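PTS-dependent dihydroxyacetone kinase, ADP-binding subunit DhaL (Lactococcus lactis subsp. lactis, PDB 3CR3) binds ADP, which DhaM phosphorylates to ATP, and passes the phosphoryl group on to dihydroxyacetone bound to DhaK. Local coordinates at residues A[127-130]-A[131-135]; A[139-142]-A[143-146]; A[64-67]-A[68-72]. All blocks are in the same frame, centred on the assembly; numbering follows the deposited sequence.

Contact 1: A[127-130]-A[131-135]; sequences IWSA and FLNDL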
loop_
_atom_site.group_PDB
_atom_site.type_symbol
_atom_site.label_atom_id
_atom_site.label_comp_id
_atom_site.label_asym_id
_atom_site.label_seq_id
_atom_site.Cartn_x
_atom_site.Cartn_y
_atom_site.Cartn_z
ATOM N N ILE A 127 11.381 19.819 -22.686
ATOM C CA ILE A 127 11.439 21.189 -23.131
ATOM C C ILE A 127 12.683 21.902 -22.584
ATOM O O ILE A 127 13.258 22.752 -23.279
ATOM C CB ILE A 127 10.094 21.961 -22.887
ATOM C CG1 ILE A 127 10.069 23.292 -23.657
ATOM C CG2 ILE A 127 9.840 22.160 -21.411
ATOM C CD1 ILE A 127 8.658 23.828 -23.952
ATOM N N TRP A 128 13.113 21.545 -21.368
ATOM C CA TRP A 128 14.348 22.101 -20.810
ATOM C C TRP A 128 15.504 21.767 -21.748
ATOM O O TRP A 128 16.311 22.638 -22.081
ATOM C CB TRP A 128 14.613 21.591 -19.376
ATOM C CG TRP A 128 13.864 22.360 -18.311
ATOM C CD1 TRP A 128 12.529 22.256 -17.994
ATOM C CD2 TRP A 128 14.409 23.339 -17.415
ATOM N NE1 TRP A 128 12.209 23.141 -16.970
ATOM C CE2 TRP A 128 13.344 23.815 -16.604
ATOM C CE3 TRP A 128 15.683 23.883 -17.236
ATOM C CZ2 TRP A 128 13.534 24.785 -15.612
ATOM C CZ3 TRP A 128 15.859 24.864 -16.274
ATOM C CH2 TRP A 128 14.790 25.299 -15.472
ATOM N N SER A 129 15.543 20.517 -22.210
ATOM C CA SER A 129 16.582 20.047 -23.138
ATOM C C SER A 129 16.487 20.713 -24.498
ATOM O O SER A 129 17.498 21.186 -25.032
ATOM C CB SER A 129 16.506 18.534 -23.314
ATOM O OG SER A 129 17.525 18.086 -24.199
ATOM N N ALA A 130 15.280 20.742 -25.067
ATOM C CA ALA A 130 15.060 21.377 -26.379
ATOM C C ALA A 130 15.407 22.866 -26.349
ATOM O O ALA A 130 15.994 23.404 -27.295
ATOM C CB ALA A 130 13.601 21.154 -26.858
ATOM N N PHE A 131 15.058 23.530 -25.249
ATOM C CA PHE A 131 15.319 24.965 -25.112
ATOM C C PHE A 131 16.813 25.268 -25.005
ATOM O O PHE A 131 17.313 26.197 -25.664
ATOM C CB PHE A 131 14.552 25.514 -23.902
ATOM C CG PHE A 131 14.773 26.971 -23.641
ATOM C CD1 PHE A 131 14.393 27.937 -24.585
ATOM C CD2 PHE A 131 15.305 27.394 -22.423
ATOM C CE1 PHE A 131 14.574 29.301 -24.334
ATOM C CE2 PHE A 131 15.479 28.757 -22.150
ATOM C CZ PHE A 131 15.114 29.713 -23.101
ATOM N N LEU A 132 17.527 24.491 -24.191
ATOM C CA LEU A 132 18.998 24.608 -24.089
ATOM C C LEU A 132 19.683 24.368 -25.429
ATOM O O LEU A 132 20.565 25.125 -25.834
ATOM C CB LEU A 132 19.562 23.636 -23.045
ATOM C CG LEU A 132 21.087 23.528 -22.908
ATOM C CD1 LEU A 132 21.681 24.834 -22.355
ATOM C CD2 LEU A 132 21.445 22.354 -22.030
ATOM N N ASN A 133 19.285 23.296 -26.105
ATOM C CA ASN A 133 19.836 22.989 -27.425
ATOM C C ASN A 133 19.676 24.200 -28.354
ATOM O O ASN A 133 20.621 24.598 -29.025
ATOM C CB ASN A 133 19.190 21.724 -28.013
ATOM C CG ASN A 133 19.761 20.424 -27.410
ATOM O OD1 ASN A 133 20.924 20.370 -26.996
ATOM N ND2 ASN A 133 18.946 19.371 -27.387
ATOM N N ASP A 134 18.486 24.804 -28.333
ATOM C CA ASP A 134 18.181 25.999 -29.136
ATOM C C ASP A 134 19.080 27.190 -28.783
ATOM O O ASP A 134 19.609 27.860 -29.672
ATOM C CB ASP A 134 16.698 26.383 -29.004
ATOM C CG ASP A 134 15.785 25.531 -29.887
ATOM O OD1 ASP A 134 16.309 24.794 -30.755
ATOM O OD2 ASP A 134 14.547 25.608 -29.715
ATOM N N LEU A 135 19.254 27.445 -27.487
ATOM C CA LEU A 135 20.150 28.513 -27.022
ATOM C C LEU A 135 21.587 28.291 -27.508
ATOM O O LEU A 135 22.259 29.230 -27.906
ATOM C CB LEU A 135 20.113 28.641 -25.492
ATOM C CG LEU A 135 18.827 29.100 -24.784
ATOM C CD1 LEU A 135 18.948 28.859 -23.278
ATOM C CD2 LEU A 135 18.484 30.555 -25.076
#
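Phe131 hands its backbone N-H to the carbonyl of Ile127 one turn earlier, N to O 2.8 Å, and on this side of the turn the packing is close. CB of Phe131 lies 3.1 Å from Ile127 O, so the carbonyl is met by both the amide and the first carbon of the side chain. With CG anti to the backbone N (chi1 178°), the ring swings clear of Ile127, and Leu135 CD1 rests 3.6 Å above one face of the Phe131 ring, displaced from the ring centre toward its margin. The principle at work is the i to i+4 spacing of an alpha helix, here running through most of helix 125-136 in an all-helical DhaL fold. Its inward flank is aromatic: Phe131 stacks on Phe184 of helix 175-191, while Trp128 meets Phe184 edge-to-face and bonds Ser180 through NE1. The solvent side is looser. Asn133 N bonds Ser129 O nearly straight (168°), yet the side chains barely meet, with Asn133 ND2 3.7 Å from Ser129 OG. Asn133 ND2 also stands 3.3 Å from Ser129 O, at an angle too poor for a bond. Asp134 N closes the next turn on Ala130 O at 3.0 Å.

Contact 2: A[139-142]-A[143-146]; sequences SASK and DNLE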
loop_
_atom_site.group_PDB
_atom_site.type_symbol
_atom_site.label_atom_id
_atom_site.label_comp_id
_atom_site.label_asym_id
_atom_site.label_seq_id
_atom_site.Cartn_x
_atom_site.Cartn_y
_atom_site.Cartn_z
ATOM N N SER A 139 18.930 29.689 -31.607
ATOM C CA SER A 139 17.698 29.472 -32.350
ATOM C C SER A 139 16.497 29.338 -31.420
ATOM O O SER A 139 15.460 28.831 -31.814
ATOM C CB SER A 139 17.836 28.236 -33.251
ATOM O OG SER A 139 18.095 27.064 -32.485
ATOM N N ALA A 140 16.648 29.800 -30.180
ATOM C CA ALA A 140 15.560 29.772 -29.205
ATOM C C ALA A 140 14.459 30.757 -29.562
ATOM O O ALA A 140 14.731 31.894 -29.938
ATOM C CB ALA A 140 16.084 30.035 -27.799
ATOM N N SER A 141 13.211 30.308 -29.444
ATOM C CA SER A 141 12.058 31.109 -29.828
ATOM C C SER A 141 10.778 30.578 -29.206
ATOM O O SER A 141 10.672 29.381 -28.898
ATOM C CB SER A 141 11.895 31.100 -31.344
ATOM O OG SER A 141 11.259 29.904 -31.753
ATOM N N LYS A 142 9.795 31.466 -29.057
ATOM C CA LYS A 142 8.468 31.073 -28.581
ATOM C C LYS A 142 7.833 30.020 -29.496
ATOM O O LYS A 142 7.249 29.051 -29.016
ATOM C CB LYS A 142 7.553 32.288 -28.412
ATOM C CG LYS A 142 6.088 31.924 -28.186
ATOM C CD LYS A 142 5.347 32.960 -27.354
ATOM C CE LYS A 142 3.864 32.657 -27.318
ATOM N NZ LYS A 142 3.245 32.891 -28.656
ATOM N N ASP A 143 7.974 30.202 -30.803
ATOM C CA ASP A 143 7.494 29.227 -31.782
ATOM C C ASP A 143 8.084 27.841 -31.505
ATOM O O ASP A 143 7.360 26.854 -31.500
ATOM C CB ASP A 143 7.853 29.655 -33.220
ATOM C CG ASP A 143 6.822 30.588 -33.851
ATOM O OD1 ASP A 143 5.783 30.879 -33.218
ATOM O OD2 ASP A 143 7.060 31.029 -35.006
ATOM N N ASN A 144 9.401 27.774 -31.307
ATOM C CA ASN A 144 10.073 26.502 -31.023
ATOM C C ASN A 144 9.645 25.893 -29.698
ATOM O O ASN A 144 9.515 24.678 -29.590
ATOM C CB ASN A 144 11.599 26.639 -31.120
ATOM C CG ASN A 144 12.088 26.758 -32.564
ATOM O OD1 ASN A 144 11.289 26.785 -33.504
ATOM N ND2 ASN A 144 13.406 26.840 -32.743
ATOM N N LEU A 145 9.396 26.737 -28.701
ATOM C CA LEU A 145 8.824 26.278 -27.429
ATOM C C LEU A 145 7.444 25.614 -27.612
ATOM O O LEU A 145 7.218 24.484 -27.148
ATOM C CB LEU A 145 8.744 27.434 -26.414
ATOM C CG LEU A 145 10.098 27.884 -25.838
ATOM C CD1 LEU A 145 9.937 29.144 -24.985
ATOM C CD2 LEU A 145 10.737 26.762 -25.017
ATOM N N GLU A 146 6.541 26.317 -28.303
ATOM C CA GLU A 146 5.201 25.800 -28.566
ATOM C C GLU A 146 5.236 24.477 -29.346
ATOM O O GLU A 146 4.431 23.586 -29.092
ATOM C CB GLU A 146 4.345 26.859 -29.269
ATOM C CG GLU A 146 2.914 26.421 -29.613
ATOM C CD GLU A 146 2.108 25.979 -28.389
ATOM O OE1 GLU A 146 2.491 26.323 -27.237
ATOM O OE2 GLU A 146 1.085 25.292 -28.585
#
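The N-terminus of helix 142-151 is capped by Ser141, the N-cap residue, whose hydroxyl reaches forward to the first turn. Ser141 OG accepts the backbone N-H of Asn144 at 2.9 Å between OG and N, and the bond is nearly straight at 164°. A chi1 of 80° makes this possible, for it tucks OG into the staggered position flanked by both backbone neighbours, facing the amides of the coming turn. The oxygen is also hemmed in by carbon: Asn144 CB lies 3.3 Å from Ser141 OG, and Asp143 CB approaches it more loosely. Thus the cap is gripped at one amide and packed against the residue that supplies it. With alanine in place of Ser141, the N-H of Asn144 is likely to lose its side-chain acceptor, leaving the first turn more prone to fray. Regular helix bonding starts from the same residue, with Leu145 N reaching Ser141 O at 2.9 Å, and continues with Glu146 N on Lys142 O, also at 2.9 Å.

Asn144 sends its amide back toward the loop, where ND2 stands 3.0 Å from Ser139 O and makes a weak hydrogen bond to Asp134 OD2 of helix 125-136. Leu145 is the buried member of the turn and packs on Ile127, Phe184 and Glu185. Lys142 runs along the exposed side, its NZ 5.6 Å from Asp143 OD1, too far apart for a salt bridge. A serine hydroxyl bonded to the amide three residues on is the classic side-chain N-cap of an alpha helix.

Contact 3: A[64-67]-A[68-72]; sequences FKKV and AMTLM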
loop_
_atom_site.group_PDB
_atom_site.type_symbol
_atom_site.label_atom_id
_atom_site.label_comp_id
_atom_site.label_asym_id
_atom_site.label_seq_id
_atom_site.Cartn_x
_atom_site.Cartn_y
_atom_site.Cartn_z
ATOM N N PHE A 64 17.270 33.079 -6.951
ATOM C CA PHE A 64 17.035 31.686 -7.306
ATOM C C PHE A 64 16.909 30.788 -6.063
ATOM O O PHE A 64 16.053 29.904 -6.021
ATOM C CB PHE A 64 18.133 31.171 -8.245
ATOM C CG PHE A 64 18.137 31.817 -9.632
ATOM C CD1 PHE A 64 16.984 32.397 -10.169
ATOM C CD2 PHE A 64 19.288 31.796 -10.411
ATOM C CE1 PHE A 64 16.991 32.968 -11.432
ATOM C CE2 PHE A 64 19.304 32.360 -11.675
ATOM C CZ PHE A 64 18.148 32.945 -12.193
ATOM N N LYS A 65 17.752 31.024 -5.054
ATOM C CA LYS A 65 17.681 30.265 -3.804
ATOM C C LYS A 65 16.329 30.446 -3.115
ATOM O O LYS A 65 15.764 29.484 -2.593
ATOM C CB LYS A 65 18.831 30.640 -2.853
ATOM C CG LYS A 65 18.840 29.811 -1.557
ATOM C CD LYS A 65 20.225 29.756 -0.876
ATOM C CE LYS A 65 20.159 28.939 0.441
ATOM N NZ LYS A 65 19.510 27.594 0.256
ATOM N N LYS A 66 15.820 31.678 -3.130
ATOM C CA LYS A 66 14.524 32.020 -2.538
ATOM C C LYS A 66 13.374 31.367 -3.311
ATOM O O LYS A 66 12.381 30.910 -2.718
ATOM C CB LYS A 66 14.347 33.545 -2.489
ATOM C CG LYS A 66 13.039 34.041 -1.841
ATOM C CD LYS A 66 12.851 33.513 -0.416
ATOM C CE LYS A 66 13.594 34.357 0.627
ATOM N NZ LYS A 66 13.600 33.635 1.946
ATOM N N VAL A 67 13.519 31.324 -4.632
ATOM C CA VAL A 67 12.544 30.657 -5.498
ATOM C C VAL A 67 12.534 29.162 -5.169
ATOM O O VAL A 67 11.480 28.585 -4.914
ATOM C CB VAL A 67 12.840 30.901 -7.002
ATOM C CG1 VAL A 67 11.906 30.056 -7.904
ATOM C CG2 VAL A 67 12.707 32.370 -7.330
ATOM N N ALA A 68 13.712 28.556 -5.140
ATOM C CA ALA A 68 13.837 27.132 -4.852
ATOM C C ALA A 68 13.144 26.723 -3.533
ATOM O O ALA A 68 12.352 25.785 -3.514
ATOM C CB ALA A 68 15.293 26.729 -4.854
HETATM N N MSE A 69 13.422 27.447 -2.447
HETATM C CA MSE A 69 12.860 27.113 -1.132
HETATM C C MSE A 69 11.354 27.342 -1.039
HETATM O O MSE A 69 10.653 26.553 -0.412
HETATM C CB MSE A 69 13.581 27.868 -0.002
HETATM C CG MSE A 69 15.094 27.656 0.033
HETATM SE SE MSE A 69 15.645 25.767 0.096
HETATM C CE MSE A 69 15.897 25.319 -1.781
ATOM N N THR A 70 10.867 28.411 -1.665
ATOM C CA THR A 70 9.433 28.703 -1.693
ATOM C C THR A 70 8.647 27.612 -2.446
ATOM O O THR A 70 7.649 27.102 -1.943
ATOM C CB THR A 70 9.136 30.095 -2.303
ATOM O OG1 THR A 70 10.015 31.074 -1.736
ATOM C CG2 THR A 70 7.708 30.501 -2.038
ATOM N N LEU A 71 9.114 27.254 -3.643
ATOM C CA LEU A 71 8.474 26.201 -4.439
ATOM C C LEU A 71 8.545 24.844 -3.730
ATOM O O LEU A 71 7.575 24.083 -3.743
ATOM C CB LEU A 71 9.063 26.131 -5.866
ATOM C CG LEU A 71 8.910 27.358 -6.784
ATOM C CD1 LEU A 71 9.522 27.106 -8.173
ATOM C CD2 LEU A 71 7.470 27.834 -6.926
HETATM N N MSE A 72 9.677 24.561 -3.080
HETATM C CA MSE A 72 9.854 23.309 -2.338
HETATM C C MSE A 72 8.889 23.172 -1.162
HETATM O O MSE A 72 8.426 22.078 -0.866
HETATM C CB MSE A 72 11.297 23.143 -1.856
HETATM C CG MSE A 72 12.266 22.696 -2.944
HETATM SE SE MSE A 72 13.834 21.838 -2.195
HETATM C CE MSE A 72 15.092 22.046 -3.668
#
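Thr70 and Lys66 illustrate how a hydroxyl can double the bonding of a helix carbonyl. From Thr70, CB lies 3.4 Å from Lys66 O, and OG1 then closes to 2.6 Å from that same oxygen and donates its proton to it. A chi1 of -46° places OG1 beside the backbone N, turned back over the preceding turn. At the tip, Thr70 OG1 also has Lys66 CD 4.0 Å away, the two side chains crossing obliquely; the other branch, CG2, is anti to the backbone N. Lys66 O thus takes two donors, since Thr70 N also bonds it at 3.1 Å, and the two arrive from opposite faces of the carbonyl plane, each tilted from it. This satisfies the polar end of the threonine within its own helix and fixes the rotation of its hydroxyl.

One residue further on, Val67 and Leu71 run alongside each other in the same direction. CG1 of Val67 meets CD1 of Leu71 at 3.8 Å, an apolar contact between residues one turn apart, while Leu71 N bonds Val67 O with an N-H...O angle of 174°. On a different flank, Met69, present as selenomethionine, folds its CG to 3.3 Å from Lys65 O.

The whole contact lies on helix 60-74. Val67, Thr70 and Leu71 all touch Thr48 of helix 37-54, and Val67 reaches Leu11 of helix 4-20 and Phe87 of helix 79-94. Phe64 also packs on helix 4-20, through Thr7 and Trp10, and Met69 rests on Leu88 of helix 79-94, so helix 60-74 packs on three helices of its own chain, while Met72 meets an apolar side chain of a neighbouring subunit.

Followed from the N terminus, the chain meets contact 3 first, on helix 60-74, and then contacts 1 and 2 in turn. All three are local and in series: each joins two consecutive segments, through residues three to five apart, so none closes a long loop, nests in another or crosses it. Contacts 1 and 2 touch, their centres about 9 Å apart. Across the bend between helix 125-136 and helix 142-151, Asp134 O probably bonds Ser139 N (2.7 Å), and Ile127 CD1 packs on Leu145 O at 3.6 Å. Contact 3 lies on the opposite side of the chain's centre, its centre about 22 Å from that of contact 1 and 26 Å from that of contact 2.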